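Local coordinates for protein aminoglycoside acetyltransferase meta-AAC0020 (Uncultured bacterium, PDB 5F47) that probably transfers the acetyl group of acetyl-coenzyme A to aminoglycoside antibiotics, as a resistance enzyme with the GNAT (GCN5-related N-acetyltransferase) fold, at residues W98-I103 against D131-D136. Sequence-based numbering, arbitrary orientation.
Sequences WQRQGI and DDYALD
Y133 reaches from the first turn of helix 132-138 to the loop 98-103, where its phenol lies against the side chain of Q99 and its ring edge meets R100. With CG anti to the backbone N (chi1 172°), the ring leaves the helix and extends toward the loop. The end of Q99 lies beside the hydroxyl end of the phenol, CD being 3.5 Å from Y133 OH and 3.9 Å from Y133 CZ. Amide and ring planes are only 15° apart, but the amide approaches obliquely. The hydroxyl also touches the aliphatic part of the same side chain, with Q99 CB 3.6 Å from Y133 OH. Q99 NE2 is hydrogen-bonded to the carbonyl of V94, at the end of strand 86-94, which helps set the amide's rotation. R100, poorly ordered, is modelled with NH2 near the ring plane, 3.7 Å from Y133 CD1. The guanidinium is turned 76° from the ring and offers one face to that edge, so this is no cation-pi stack. At the helix start, D131 is the N-cap, its OD1 accepting from A134 N at 3.1 Å. The loop runs into helix 103-117, and Q99 to I103 make up most of a Q-x-x-G-x-G motif, which in GNAT enzymes binds the pyrophosphate of acetyl-CoA and probably does so here. At the protein surface the contact sets this loop beside the start of helix 132-138. No hydrogen bond or salt bridge joins the two segments; the chemistry implies a small van der Waals contact, with the Q99 amide the more firmly placed partner.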
loop_
_atom_site.group_PDB
_atom_site.type_symbol
_atom_site.label_atom_id
_atom_site.label_comp_id
_atom_site.label_asym_id
_atom_site.label_seq_id
_atom_site.Cartn_x
_atom_site.Cartn_y
_atom_site.Cartn_z
ATOM N N TRP B 98 -3.375 22.701 -15.821
ATOM C CA TRP B 98 -3.379 21.769 -16.948
ATOM C C TRP B 98 -4.308 20.570 -16.760
ATOM O O TRP B 98 -4.154 19.555 -17.442
ATOM C CB TRP B 98 -1.957 21.267 -17.226
ATOM C CG TRP B 98 -0.943 22.355 -17.475
ATOM C CD1 TRP B 98 -0.065 22.877 -16.572
ATOM C CD2 TRP B 98 -0.705 23.046 -18.709
ATOM N NE1 TRP B 98 0.705 23.850 -17.165
ATOM C CE2 TRP B 98 0.331 23.972 -18.476
ATOM C CE3 TRP B 98 -1.269 22.972 -19.985
ATOM C CZ2 TRP B 98 0.814 24.822 -19.476
ATOM C CZ3 TRP B 98 -0.787 23.812 -20.972
ATOM C CH2 TRP B 98 0.244 24.723 -20.712
ATOM N N GLN B 99 -5.272 20.688 -15.853
ATOM C CA GLN B 99 -6.174 19.581 -15.556
ATOM C C GLN B 99 -7.232 19.448 -16.640
ATOM O O GLN B 99 -7.453 20.381 -17.411
ATOM C CB GLN B 99 -6.831 19.772 -14.189
ATOM C CG GLN B 99 -5.874 19.572 -13.019
ATOM C CD GLN B 99 -6.547 19.725 -11.669
ATOM O OE1 GLN B 99 -7.603 20.353 -11.553
ATOM N NE2 GLN B 99 -5.930 19.157 -10.633
ATOM N N ARG B 100 -7.879 18.285 -16.687
ATOM C CA ARG B 100 -8.915 17.987 -17.677
ATOM C C ARG B 100 -8.429 18.193 -19.112
ATOM O O ARG B 100 -9.166 18.691 -19.952
ATOM C CB ARG B 100 -10.170 18.835 -17.426
ATOM C CG ARG B 100 -10.502 19.048 -15.952
ATOM C CD ARG B 100 -11.514 20.170 -15.760
ATOM N NE ARG B 100 -12.060 20.181 -14.404
ATOM C CZ ARG B 100 -13.063 19.408 -13.996
ATOM N NH1 ARG B 100 -13.634 18.556 -14.839
ATOM N NH2 ARG B 100 -13.496 19.484 -12.743
ATOM N N GLN B 101 -7.186 17.795 -19.374
ATOM C CA GLN B 101 -6.594 17.850 -20.709
ATOM C C GLN B 101 -5.880 16.540 -21.037
ATOM O O GLN B 101 -4.941 16.520 -21.834
ATOM C CB GLN B 101 -5.623 19.028 -20.825
ATOM C CG GLN B 101 -6.276 20.386 -20.595
ATOM C CD GLN B 101 -5.397 21.548 -21.017
ATOM O OE1 GLN B 101 -4.963 21.635 -22.167
ATOM N NE2 GLN B 101 -5.124 22.448 -20.081
ATOM N N GLY B 102 -6.326 15.459 -20.401
ATOM C CA GLY B 102 -5.830 14.117 -20.672
ATOM C C GLY B 102 -4.531 13.695 -20.012
ATOM O O GLY B 102 -4.051 12.580 -20.222
ATOM N N ILE B 103 -3.957 14.566 -19.189
ATOM C CA ILE B 103 -2.666 14.252 -18.595
ATOM C C ILE B 103 -2.759 13.092 -17.600
ATOM O O ILE B 103 -1.982 12.152 -17.684
ATOM C CB ILE B 103 -2.064 15.504 -17.935
ATOM C CG1 ILE B 103 -1.751 16.532 -19.037
ATOM C CG2 ILE B 103 -0.832 15.135 -17.114
ATOM C CD1 ILE B 103 -1.347 17.912 -18.531
ATOM N N ASP B 131 -13.584 13.170 -2.229
ATOM C CA ASP B 131 -12.831 13.799 -3.308
ATOM C C ASP B 131 -13.517 13.563 -4.645
ATOM O O ASP B 131 -13.122 12.679 -5.420
ATOM C CB ASP B 131 -11.408 13.255 -3.340
ATOM C CG ASP B 131 -10.486 14.064 -4.220
ATOM O OD1 ASP B 131 -10.964 14.810 -5.110
ATOM O OD2 ASP B 131 -9.257 13.925 -4.036
ATOM N N ASP B 132 -14.537 14.363 -4.916
ATOM C CA ASP B 132 -15.371 14.179 -6.092
ATOM C C ASP B 132 -14.565 14.258 -7.379
ATOM O O ASP B 132 -14.789 13.478 -8.307
ATOM C CB ASP B 132 -16.491 15.218 -6.097
ATOM C CG ASP B 132 -17.360 15.136 -4.859
ATOM O OD1 ASP B 132 -17.758 14.011 -4.489
ATOM O OD2 ASP B 132 -17.625 16.190 -4.241
ATOM N N TYR B 133 -13.617 15.189 -7.436
ATOM C CA TYR B 133 -12.804 15.346 -8.638
ATOM C C TYR B 133 -12.022 14.068 -8.934
ATOM O O TYR B 133 -11.986 13.606 -10.075
ATOM C CB TYR B 133 -11.838 16.533 -8.511
ATOM C CG TYR B 133 -10.838 16.605 -9.655
ATOM C CD1 TYR B 133 -11.149 17.262 -10.843
ATOM C CD2 TYR B 133 -9.588 15.997 -9.554
ATOM C CE1 TYR B 133 -10.242 17.317 -11.890
ATOM C CE2 TYR B 133 -8.680 16.046 -10.595
ATOM C CZ TYR B 133 -9.009 16.707 -11.757
ATOM O OH TYR B 133 -8.094 16.751 -12.784
ATOM N N ALA B 134 -11.389 13.509 -7.913
ATOM C CA ALA B 134 -10.558 12.332 -8.110
ATOM C C ALA B 134 -11.400 11.125 -8.488
ATOM O O ALA B 134 -10.996 10.309 -9.331
ATOM C CB ALA B 134 -9.747 12.044 -6.865
ATOM N N LEU B 135 -12.577 11.010 -7.879
ATOM C CA LEU B 135 -13.450 9.878 -8.171
ATOM C C LEU B 135 -13.911 9.910 -9.624
ATOM O O LEU B 135 -13.896 8.881 -10.308
ATOM C CB LEU B 135 -14.663 9.877 -7.243
ATOM C CG LEU B 135 -14.358 9.633 -5.765
ATOM C CD1 LEU B 135 -15.619 9.784 -4.932
ATOM C CD2 LEU B 135 -13.774 8.249 -5.578
ATOM N N ASP B 136 -14.311 11.080 -10.107
ATOM C CA ASP B 136 -14.752 11.151 -11.485
ATOM C C ASP B 136 -13.580 10.835 -12.401
ATOM O O ASP B 136 -13.760 10.195 -13.432
ATOM C CB ASP B 136 -15.354 12.516 -11.809
ATOM C CG ASP B 136 -16.456 12.425 -12.854
ATOM O OD1 ASP B 136 -17.375 11.585 -12.686
ATOM O OD2 ASP B 136 -16.400 13.179 -13.846
#